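Local coordinates for putative Glycosidase (Bacteroides thetaiotaomicron, PDB 3R67), which is a putative glycosidase whose exact function is not established, with a fold consistent with the five-bladed beta-propeller of its clan, at residues T81-Y86 and T99-Y104; K111-P116 and Y136-R141; F176-S181 and W204-V209. All blocks are in the same frame, centred on the assembly; numbering follows the deposited sequence.

Interaction 1 (T81-Y86 and T99-Y104); sequences TSRLGY and TVPVFY
The guanidinium of Arg83 has Tyr104 CB at its edge, near its plane, while one face carries a methyl group of its own segment, Thr81 CG2 lying 3.5 Å above the centre. Guanidinium and phenol ring are turned 44° against each other, and the closest touch lies nearer the backbone, where Arg83 CG comes within 3.5 Å of Tyr104 CB. From CG to NE the arginine chain runs extended, which carries its end past Tyr104 to a salt bridge with Asp71. The ring of Phe103 receives Leu84 obliquely, CD1 standing 3.8 Å from Phe103 CD2, and the two side chains run alongside in the same direction. Elsewhere this ring meets Tyr136 and Trp157 edge-to-face.

In what is probably one propeller blade, strand 82-89 is flanked by the short strand 96-97, and the chain after it continues along the same edge without forming regular strand. Leu84 and Phe103 make a single antiparallel hydrogen-bonded bridge. Leu84 N gives a nearly straight bond to Phe103 O (2.8 Å), and Leu84 O accepts from Val102 N (2.9 Å). Farther along, a water takes over from direct pairing, accepting from Tyr86 N at 2.8 Å and donating to Val100 O.

With CG anti to the backbone N (chi1 -176°), the ring of Tyr86 leads away, and its CB, with ring atom CD2 a little farther off, meets Val102 CG1 at 3.8 Å. Pro101 lies beside Arg83, CB against CB, its other neighbours including Phe35 and Trp46.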
loop_
_atom_site.group_PDB
_atom_site.type_symbol
_atom_site.label_atom_id
_atom_site.label_comp_id
_atom_site.label_asym_id
_atom_site.label_seq_id
_atom_site.Cartn_x
_atom_site.Cartn_y
_atom_site.Cartn_z
ATOM N N THR A 81 7.665 4.068 16.192
ATOM C CA THR A 81 6.353 4.631 15.820
ATOM C C THR A 81 6.358 5.016 14.339
ATOM O O THR A 81 7.308 5.646 13.862
ATOM C CB THR A 81 6.022 5.851 16.720
ATOM O OG1 THR A 81 5.974 5.417 18.075
ATOM C CG2 THR A 81 4.684 6.513 16.377
ATOM N N SER A 82 5.293 4.662 13.624
ATOM C CA SER A 82 5.141 5.023 12.223
ATOM C C SER A 82 4.258 6.275 12.086
ATOM O O SER A 82 3.218 6.393 12.721
ATOM C CB SER A 82 4.572 3.872 11.402
ATOM O OG SER A 82 5.504 2.806 11.365
ATOM N N ARG A 83 4.749 7.223 11.292
ATOM C CA ARG A 83 4.140 8.504 10.919
ATOM C C ARG A 83 4.309 8.669 9.421
ATOM O O ARG A 83 5.210 8.039 8.865
ATOM C CB ARG A 83 4.765 9.664 11.707
ATOM C CG ARG A 83 4.589 9.505 13.214
ATOM C CD ARG A 83 5.269 10.637 13.937
ATOM N NE ARG A 83 5.171 10.490 15.392
ATOM C CZ ARG A 83 6.072 9.868 16.134
ATOM N NH1 ARG A 83 7.113 9.275 15.565
ATOM N NH2 ARG A 83 5.932 9.814 17.447
ATOM N N LEU A 84 3.461 9.477 8.762
ATOM C CA LEU A 84 3.568 9.604 7.315
ATOM C C LEU A 84 4.162 10.952 6.908
ATOM O O LEU A 84 3.674 12.010 7.303
ATOM C CB LEU A 84 2.219 9.419 6.631
ATOM C CG LEU A 84 1.430 8.143 6.970
ATOM C CD1 LEU A 84 0.146 8.081 6.156
ATOM C CD2 LEU A 84 2.277 6.862 6.769
ATOM N N GLY A 85 5.221 10.881 6.121
ATOM C CA GLY A 85 5.873 12.048 5.559
ATOM C C GLY A 85 5.210 12.442 4.258
ATOM O O GLY A 85 4.474 11.650 3.673
ATOM N N TYR A 86 5.454 13.673 3.800
ATOM C CA TYR A 86 4.868 14.194 2.569
ATOM C C TYR A 86 5.982 14.587 1.593
ATOM O O TYR A 86 6.800 15.449 1.907
ATOM C CB TYR A 86 3.984 15.393 2.937
ATOM C CG TYR A 86 3.196 16.037 1.806
ATOM C CD1 TYR A 86 3.821 16.891 0.888
ATOM C CD2 TYR A 86 1.805 15.958 1.771
ATOM C CE1 TYR A 86 3.090 17.567 -0.085
ATOM C CE2 TYR A 86 1.065 16.636 0.813
ATOM C CZ TYR A 86 1.709 17.425 -0.129
ATOM O OH TYR A 86 0.964 18.063 -1.099
ATOM N N THR A 99 9.250 18.856 6.251
ATOM C CA THR A 99 10.157 18.531 7.357
ATOM C C THR A 99 9.366 18.040 8.570
ATOM O O THR A 99 9.973 17.687 9.588
ATOM C CB THR A 99 11.022 19.738 7.707
ATOM O OG1 THR A 99 10.181 20.853 8.009
ATOM C CG2 THR A 99 11.982 20.105 6.584
ATOM N N VAL A 100 8.030 17.942 8.443
ATOM C CA VAL A 100 7.162 17.437 9.508
ATOM C C VAL A 100 6.199 16.379 8.910
ATOM O O VAL A 100 5.884 16.462 7.706
ATOM C CB VAL A 100 6.391 18.580 10.231
ATOM C CG1 VAL A 100 7.334 19.412 11.098
ATOM C CG2 VAL A 100 5.595 19.463 9.259
ATOM N N PRO A 101 5.723 15.373 9.703
ATOM C CA PRO A 101 4.758 14.408 9.145
ATOM C C PRO A 101 3.383 15.054 8.988
ATOM O O PRO A 101 3.107 16.053 9.659
ATOM C CB PRO A 101 4.751 13.272 10.179
ATOM C CG PRO A 101 5.080 13.923 11.457
ATOM C CD PRO A 101 5.979 15.097 11.132
ATOM N N VAL A 102 2.527 14.499 8.117
ATOM C CA VAL A 102 1.179 15.053 7.890
ATOM C C VAL A 102 0.111 14.129 8.533
ATOM O O VAL A 102 -1.039 14.552 8.697
ATOM C CB VAL A 102 0.878 15.295 6.377
ATOM C CG1 VAL A 102 1.743 16.431 5.830
ATOM C CG2 VAL A 102 1.036 14.015 5.545
ATOM N N PHE A 103 0.496 12.898 8.909
ATOM C CA PHE A 103 -0.419 11.918 9.478
ATOM C C PHE A 103 0.326 11.098 10.520
ATOM O O PHE A 103 1.433 10.608 10.254
ATOM C CB PHE A 103 -1.011 11.040 8.365
ATOM C CG PHE A 103 -2.233 10.278 8.790
ATOM C CD1 PHE A 103 -3.483 10.888 8.792
ATOM C CD2 PHE A 103 -2.150 8.926 9.116
ATOM C CE1 PHE A 103 -4.625 10.178 9.159
ATOM C CE2 PHE A 103 -3.293 8.206 9.454
ATOM C CZ PHE A 103 -4.520 8.840 9.487
ATOM N N TYR A 104 -0.246 11.005 11.740
ATOM C CA TYR A 104 0.440 10.373 12.866
ATOM C C TYR A 104 -0.481 10.073 14.018
ATOM O O TYR A 104 -1.543 10.689 14.090
ATOM C CB TYR A 104 1.562 11.342 13.368
ATOM C CG TYR A 104 1.140 12.792 13.425
ATOM C CD1 TYR A 104 0.487 13.303 14.539
ATOM C CD2 TYR A 104 1.405 13.659 12.361
ATOM C CE1 TYR A 104 0.077 14.630 14.585
ATOM C CE2 TYR A 104 0.970 14.977 12.383
ATOM C CZ TYR A 104 0.314 15.459 13.503
ATOM O OH TYR A 104 -0.106 16.758 13.541
HETATM O O HOH W 1 6.885 15.226 5.619
#

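Interaction 2 (K111-P116 and Y136-R141); sequences KELEWP and YTQWNR
Glu114 and Tyr136 share a short hydrogen bond, in which the phenol OH donates to Glu114 OE2 over 2.6 Å, nearly along the C-O axis of that oxygen. Gln138 NE2 donates a second hydrogen bond to OE2 from 3.0 Å; it arrives on the anti side, 28° out of the carboxylate plane, while the oxygen stays close to the amide plane of the glutamine. OE2 also sits at the edge of the Tyr136 ring, in its plane. The chain of Glu114 is extended beyond CG, and this brings the carboxylate back to strand 132-139 although its CB points away from it. OE1, the other oxygen, forms a salt bridge with Lys159, and Gln138 NE2 has a further acceptor in Gln110 OE1.

At the other end Asn140 ND2 donates to Glu112 O (2.9 Å), within the carbonyl plane and its own amide plane. CG of Asn140 stands between backbone N and carbonyl carbon (chi1 62°), aiming the amide at the short helix 111-114; OD1 accepts from the backbone of Lys142 and Gln143.

Packing fills the remainder. Leu113 CD1 lies 3.5 Å from Gln138 OE1, a buried oxygen with no partner in the model. Pro116, which follows a cis peptide bond, sets CG over the centre of one face of the Arg141 guanidinium, 3.4 Å above the plane, with the two side chains nearly perpendicular.

Thus a single helical turn is fastened to segment 136-141 by a buried carboxylate network at one end and a side-chain-to-backbone amide bond at the other, and the carboxylate, gripped through both oxygens, has little freedom to rotate.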
loop_
_atom_site.group_PDB
_atom_site.type_symbol
_atom_site.label_atom_id
_atom_site.label_comp_id
_atom_site.label_asym_id
_atom_site.label_seq_id
_atom_site.Cartn_x
_atom_site.Cartn_y
_atom_site.Cartn_z
ATOM N N LYS A 111 -6.582 7.075 19.511
ATOM C CA LYS A 111 -5.392 6.889 20.362
ATOM C C LYS A 111 -5.242 5.442 20.906
ATOM O O LYS A 111 -4.113 4.950 20.939
ATOM C CB LYS A 111 -5.371 7.872 21.560
ATOM C CG LYS A 111 -6.545 7.813 22.544
ATOM C CD LYS A 111 -6.586 8.990 23.536
ATOM C CE LYS A 111 -5.497 9.025 24.578
ATOM N NZ LYS A 111 -5.703 10.160 25.526
ATOM N N GLU A 112 -6.334 4.761 21.273
ATOM C CA GLU A 112 -6.226 3.389 21.791
ATOM C C GLU A 112 -5.804 2.382 20.705
ATOM O O GLU A 112 -5.214 1.343 21.023
ATOM C CB GLU A 112 -7.545 2.922 22.415
ATOM C CG GLU A 112 -7.875 3.641 23.723
ATOM C CD GLU A 112 -6.889 3.443 24.863
ATOM O OE1 GLU A 112 -6.789 2.300 25.368
ATOM O OE2 GLU A 112 -6.267 4.443 25.294
ATOM N N LEU A 113 -6.079 2.704 19.443
ATOM C CA LEU A 113 -5.815 1.816 18.335
ATOM C C LEU A 113 -4.489 2.131 17.658
ATOM O O LEU A 113 -3.927 1.234 17.044
ATOM C CB LEU A 113 -6.971 1.935 17.319
ATOM C CG LEU A 113 -8.382 1.764 17.888
ATOM C CD1 LEU A 113 -9.430 1.908 16.808
ATOM C CD2 LEU A 113 -8.554 0.432 18.623
ATOM N N GLU A 114 -3.970 3.369 17.796
ATOM C CA GLU A 114 -2.756 3.812 17.096
ATOM C C GLU A 114 -1.534 4.030 18.018
ATOM O O GLU A 114 -0.424 4.174 17.504
ATOM C CB GLU A 114 -3.037 5.127 16.353
ATOM C CG GLU A 114 -4.062 4.952 15.243
ATOM C CD GLU A 114 -4.499 6.185 14.474
ATOM O OE1 GLU A 114 -4.032 7.296 14.796
ATOM O OE2 GLU A 114 -5.327 6.042 13.548
ATOM N N TRP A 115 -1.701 4.025 19.330
ATOM C CA TRP A 115 -0.530 4.259 20.173
ATOM C C TRP A 115 -0.018 2.928 20.774
ATOM O O TRP A 115 -0.827 2.134 21.261
ATOM C CB TRP A 115 -0.838 5.288 21.290
ATOM C CG TRP A 115 0.402 5.792 21.966
ATOM C CD1 TRP A 115 0.838 5.470 23.219
ATOM C CD2 TRP A 115 1.478 6.527 21.342
ATOM N NE1 TRP A 115 2.084 6.014 23.443
ATOM C CE2 TRP A 115 2.521 6.626 22.290
ATOM C CE3 TRP A 115 1.687 7.043 20.060
ATOM C CZ2 TRP A 115 3.727 7.292 22.010
ATOM C CZ3 TRP A 115 2.878 7.681 19.782
ATOM C CH2 TRP A 115 3.880 7.806 20.744
ATOM N N PRO A 116 1.307 2.647 20.724
ATOM C CA PRO A 116 2.409 3.505 20.244
ATOM C C PRO A 116 2.959 3.187 18.842
ATOM O O PRO A 116 3.871 3.875 18.407
ATOM C CB PRO A 116 3.521 3.225 21.268
ATOM C CG PRO A 116 3.246 1.801 21.773
ATOM C CD PRO A 116 1.835 1.422 21.352
ATOM N N TYR A 136 -5.094 2.643 5.786
ATOM C CA TYR A 136 -3.821 2.394 6.448
ATOM C C TYR A 136 -3.985 1.441 7.619
ATOM O O TYR A 136 -5.107 1.101 8.006
ATOM C CB TYR A 136 -3.261 3.754 6.936
ATOM C CG TYR A 136 -4.067 4.403 8.047
ATOM C CD1 TYR A 136 -5.216 5.141 7.765
ATOM C CD2 TYR A 136 -3.645 4.331 9.375
ATOM C CE1 TYR A 136 -5.972 5.723 8.782
ATOM C CE2 TYR A 136 -4.381 4.931 10.403
ATOM C CZ TYR A 136 -5.544 5.629 10.100
ATOM O OH TYR A 136 -6.278 6.245 11.093
ATOM N N THR A 137 -2.865 1.029 8.202
ATOM C CA THR A 137 -2.868 0.161 9.380
ATOM C C THR A 137 -2.661 0.952 10.648
ATOM O O THR A 137 -1.703 1.722 10.748
ATOM C CB THR A 137 -1.759 -0.899 9.273
ATOM O OG1 THR A 137 -1.784 -1.518 8.004
ATOM C CG2 THR A 137 -1.817 -1.934 10.383
ATOM N N GLN A 138 -3.530 0.715 11.618
ATOM C CA GLN A 138 -3.461 1.196 13.002
ATOM C C GLN A 138 -2.692 0.177 13.798
ATOM O O GLN A 138 -3.072 -0.995 13.743
ATOM C CB GLN A 138 -4.863 1.425 13.586
ATOM C CG GLN A 138 -5.635 2.531 12.910
ATOM C CD GLN A 138 -7.013 2.687 13.505
ATOM O OE1 GLN A 138 -7.762 1.717 13.696
ATOM N NE2 GLN A 138 -7.418 3.929 13.708
ATOM N N TRP A 139 -1.603 0.569 14.500
ATOM C CA TRP A 139 -0.806 -0.426 15.227
ATOM C C TRP A 139 -0.564 0.053 16.663
ATOM O O TRP A 139 0.068 1.078 16.886
ATOM C CB TRP A 139 0.509 -0.686 14.470
ATOM C CG TRP A 139 1.461 -1.682 15.079
ATOM C CD1 TRP A 139 2.788 -1.493 15.312
ATOM C CD2 TRP A 139 1.162 -3.015 15.521
ATOM N NE1 TRP A 139 3.351 -2.645 15.812
ATOM C CE2 TRP A 139 2.378 -3.596 15.944
ATOM C CE3 TRP A 139 -0.000 -3.808 15.522
ATOM C CZ2 TRP A 139 2.459 -4.919 16.403
ATOM C CZ3 TRP A 139 0.082 -5.110 15.970
ATOM C CH2 TRP A 139 1.298 -5.653 16.409
ATOM N N ASN A 140 -1.123 -0.684 17.635
ATOM C CA ASN A 140 -0.990 -0.352 19.062
ATOM C C ASN A 140 -0.142 -1.421 19.785
ATOM O O ASN A 140 -0.130 -1.468 21.016
ATOM C CB ASN A 140 -2.380 -0.206 19.722
ATOM C CG ASN A 140 -3.241 -1.445 19.714
ATOM O OD1 ASN A 140 -2.862 -2.505 19.210
ATOM N ND2 ASN A 140 -4.436 -1.347 20.279
ATOM N N ARG A 141 0.546 -2.277 18.994
ATOM C CA ARG A 141 1.435 -3.396 19.360
ATOM C C ARG A 141 0.617 -4.594 19.925
ATOM O O ARG A 141 1.207 -5.626 20.278
ATOM C CB ARG A 141 2.547 -2.993 20.346
ATOM C CG ARG A 141 3.432 -1.913 19.776
ATOM C CD ARG A 141 4.654 -1.604 20.590
ATOM N NE ARG A 141 5.325 -0.462 19.963
ATOM C CZ ARG A 141 6.178 0.356 20.566
ATOM N NH1 ARG A 141 6.452 0.208 21.859
ATOM N NH2 ARG A 141 6.706 1.379 19.903
#

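Interaction 3 (F176-S181 and W204-V209); sequences FSKSAS and WGEKFV. With EDO (1,2-ethanediol), chain I.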
loop_
_atom_site.group_PDB
_atom_site.type_symbol
_atom_site.label_atom_id
_atom_site.label_comp_id
_atom_site.label_asym_id
_atom_site.label_seq_id
_atom_site.Cartn_x
_atom_site.Cartn_y
_atom_site.Cartn_z
ATOM N N PHE A 176 -7.626 -8.811 12.798
ATOM C CA PHE A 176 -6.284 -8.405 12.359
ATOM C C PHE A 176 -6.335 -8.104 10.850
ATOM O O PHE A 176 -6.433 -9.038 10.044
ATOM C CB PHE A 176 -5.239 -9.496 12.702
ATOM C CG PHE A 176 -3.950 -9.013 13.340
ATOM C CD1 PHE A 176 -3.847 -8.867 14.726
ATOM C CD2 PHE A 176 -2.825 -8.744 12.562
ATOM C CE1 PHE A 176 -2.654 -8.426 15.321
ATOM C CE2 PHE A 176 -1.623 -8.322 13.161
ATOM C CZ PHE A 176 -1.549 -8.159 14.535
ATOM N N SER A 177 -6.352 -6.793 10.479
ATOM C CA SER A 177 -6.496 -6.369 9.085
ATOM C C SER A 177 -5.498 -5.287 8.701
ATOM O O SER A 177 -4.976 -4.563 9.559
ATOM C CB SER A 177 -7.907 -5.863 8.823
ATOM O OG SER A 177 -8.234 -4.777 9.664
ATOM N N LYS A 178 -5.219 -5.207 7.386
ATOM C CA LYS A 178 -4.267 -4.298 6.747
ATOM C C LYS A 178 -4.243 -4.500 5.230
ATOM O O LYS A 178 -4.828 -5.464 4.745
ATOM C CB LYS A 178 -2.847 -4.515 7.322
ATOM C CG LYS A 178 -2.304 -5.944 7.224
ATOM C CD LYS A 178 -0.782 -6.034 7.427
ATOM C CE LYS A 178 -0.277 -5.590 8.774
ATOM N NZ LYS A 178 1.203 -5.653 8.818
ATOM N N SER A 179 -3.525 -3.613 4.505
ATOM C CA SER A 179 -3.190 -3.632 3.080
ATOM C C SER A 179 -4.435 -3.707 2.167
ATOM O O SER A 179 -4.798 -4.774 1.691
ATOM C CB SER A 179 -2.278 -4.815 2.791
ATOM O OG SER A 179 -1.197 -4.804 3.707
ATOM N N ALA A 180 -5.037 -2.546 1.865
ATOM C CA ALA A 180 -6.241 -2.488 1.039
ATOM C C ALA A 180 -6.007 -1.756 -0.272
ATOM O O ALA A 180 -5.414 -0.667 -0.314
ATOM C CB ALA A 180 -7.355 -1.811 1.799
ATOM N N SER A 181 -6.521 -2.362 -1.340
ATOM C CA SER A 181 -6.458 -1.886 -2.707
ATOM C C SER A 181 -7.855 -1.569 -3.244
ATOM O O SER A 181 -8.557 -2.481 -3.672
ATOM C CB SER A 181 -5.781 -2.925 -3.591
ATOM O OG SER A 181 -4.457 -3.138 -3.138
ATOM N N TRP A 204 -8.303 -6.599 -0.095
ATOM C CA TRP A 204 -7.525 -6.323 1.099
ATOM C C TRP A 204 -6.991 -7.638 1.655
ATOM O O TRP A 204 -7.587 -8.692 1.442
ATOM C CB TRP A 204 -8.362 -5.547 2.159
ATOM C CG TRP A 204 -9.414 -6.390 2.808
ATOM C CD1 TRP A 204 -10.669 -6.653 2.337
ATOM C CD2 TRP A 204 -9.264 -7.150 4.008
ATOM N NE1 TRP A 204 -11.312 -7.538 3.175
ATOM C CE2 TRP A 204 -10.462 -7.879 4.197
ATOM C CE3 TRP A 204 -8.218 -7.311 4.936
ATOM C CZ2 TRP A 204 -10.657 -8.717 5.296
ATOM C CZ3 TRP A 204 -8.399 -8.181 5.998
ATOM C CH2 TRP A 204 -9.607 -8.867 6.172
ATOM N N GLY A 205 -5.909 -7.561 2.404
ATOM C CA GLY A 205 -5.354 -8.736 3.049
ATOM C C GLY A 205 -3.864 -8.870 2.923
ATOM O O GLY A 205 -3.229 -8.217 2.082
ATOM N N GLU A 206 -3.315 -9.738 3.779
ATOM C CA GLU A 206 -1.896 -10.069 3.876
ATOM C C GLU A 206 -1.710 -11.580 3.643
ATOM O O GLU A 206 -0.998 -11.975 2.716
ATOM C CB GLU A 206 -1.367 -9.630 5.252
ATOM C CG GLU A 206 0.112 -9.895 5.470
ATOM C CD GLU A 206 0.557 -9.941 6.919
ATOM O OE1 GLU A 206 -0.273 -10.280 7.794
ATOM O OE2 GLU A 206 1.768 -9.737 7.164
ATOM N N LYS A 207 -2.369 -12.414 4.471
ATOM C CA LYS A 207 -2.293 -13.876 4.394
ATOM C C LYS A 207 -3.136 -14.448 3.246
ATOM O O LYS A 207 -2.963 -15.606 2.898
ATOM C CB LYS A 207 -2.749 -14.538 5.717
ATOM C CG LYS A 207 -1.658 -14.770 6.757
ATOM C CD LYS A 207 -1.304 -13.511 7.544
ATOM C CE LYS A 207 -0.229 -13.768 8.577
ATOM N NZ LYS A 207 0.017 -12.569 9.419
ATOM N N PHE A 208 -4.084 -13.672 2.726
ATOM C CA PHE A 208 -5.000 -14.011 1.628
ATOM C C PHE A 208 -5.685 -12.739 1.211
ATOM O O PHE A 208 -5.633 -11.767 1.956
ATOM C CB PHE A 208 -6.023 -15.123 2.007
ATOM C CG PHE A 208 -6.816 -14.809 3.252
ATOM C CD1 PHE A 208 -7.962 -14.022 3.188
ATOM C CD2 PHE A 208 -6.415 -15.296 4.491
ATOM C CE1 PHE A 208 -8.675 -13.703 4.341
ATOM C CE2 PHE A 208 -7.129 -14.977 5.651
ATOM C CZ PHE A 208 -8.256 -14.188 5.570
ATOM N N VAL A 209 -6.351 -12.738 0.057
ATOM C CA VAL A 209 -7.026 -11.540 -0.425
ATOM C C VAL A 209 -8.532 -11.763 -0.311
ATOM O O VAL A 209 -9.069 -12.745 -0.822
ATOM C CB VAL A 209 -6.597 -11.153 -1.868
ATOM C CG1 VAL A 209 -7.345 -9.926 -2.357
ATOM C CG2 VAL A 209 -5.089 -10.931 -1.963
HETATM C C1 EDO I . 2.081 -4.174 12.395
HETATM O O1 EDO I . 1.774 -4.077 11.006
HETATM C C2 EDO I . 2.295 -5.632 12.781
HETATM O O2 EDO I . 1.060 -6.318 12.552
HETATM O O HOH W 2 -3.459 -10.073 8.776
#
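Trp204 opens the contact by setting its CB against Ala180 CB at 3.9 Å, in an antiparallel non-hydrogen-bonded pair whose two side chains share one face of the sheet. A chi1 of 72° sends the indole back along the partner chain: CZ3 touches Ser177 CB at 3.7 Å, while Lys178 O lies in plane at the ring edge. The indole NE1 is hydrogen-bonded to Asn210 OD1, and Trp204 CA makes a CA-H...O contact with Ser179 O.

Gly205 N then donates to Ser179 O (3.1 Å) and, weakly, to Lys178 O. With phi at 135° a beta carbon here would be jammed against the carbonyl oxygen of Trp204, and the position calls for glycine. Here strand 199-204, antiparallel to strand 180-187, gives way to a turn that leads into strand 210-214, an antiparallel course consistent with a propeller blade.

Glu206 crosses Lys178 at a slant, their CD atoms 4.2 Å apart; Lys178 NZ and Glu206 OE2, at 4.4 Å, are beyond salt-bridge range. NZ instead donates a hydrogen bond to O1 of a bound 1,2-ethanediol (2.8 Å), which Glu120 also holds. Lys207 NZ completes a salt bridge with Glu206 OE1, reaching it at 2.8 Å from above the carboxylate plane.

Overall arrangement
Followed from the N terminus, the three contacts come in series, each closing its own loop before the next opens, with none crossing. Interaction 1 closes the short loop through strand 96-97 in the four-stranded sheet that starts with strand 50-59. Interaction 2 spans strand 118-126 and the start of strand 132-139, and fastens helix 111-114 to the next four-stranded sheet; it adjoins interaction 1 through Thr81 OG1 and Pro116 O, a probable hydrogen bond, and through Phe103 packed on Tyr136. Interaction 3 encloses strands 190-196 and 199-204 in the next sheet, and meets interaction 2 where Thr137 and Trp139 pack on Lys178 and Phe176. Interaction 2 thus bridges the other two, whose nearest atoms are about 10 Å apart.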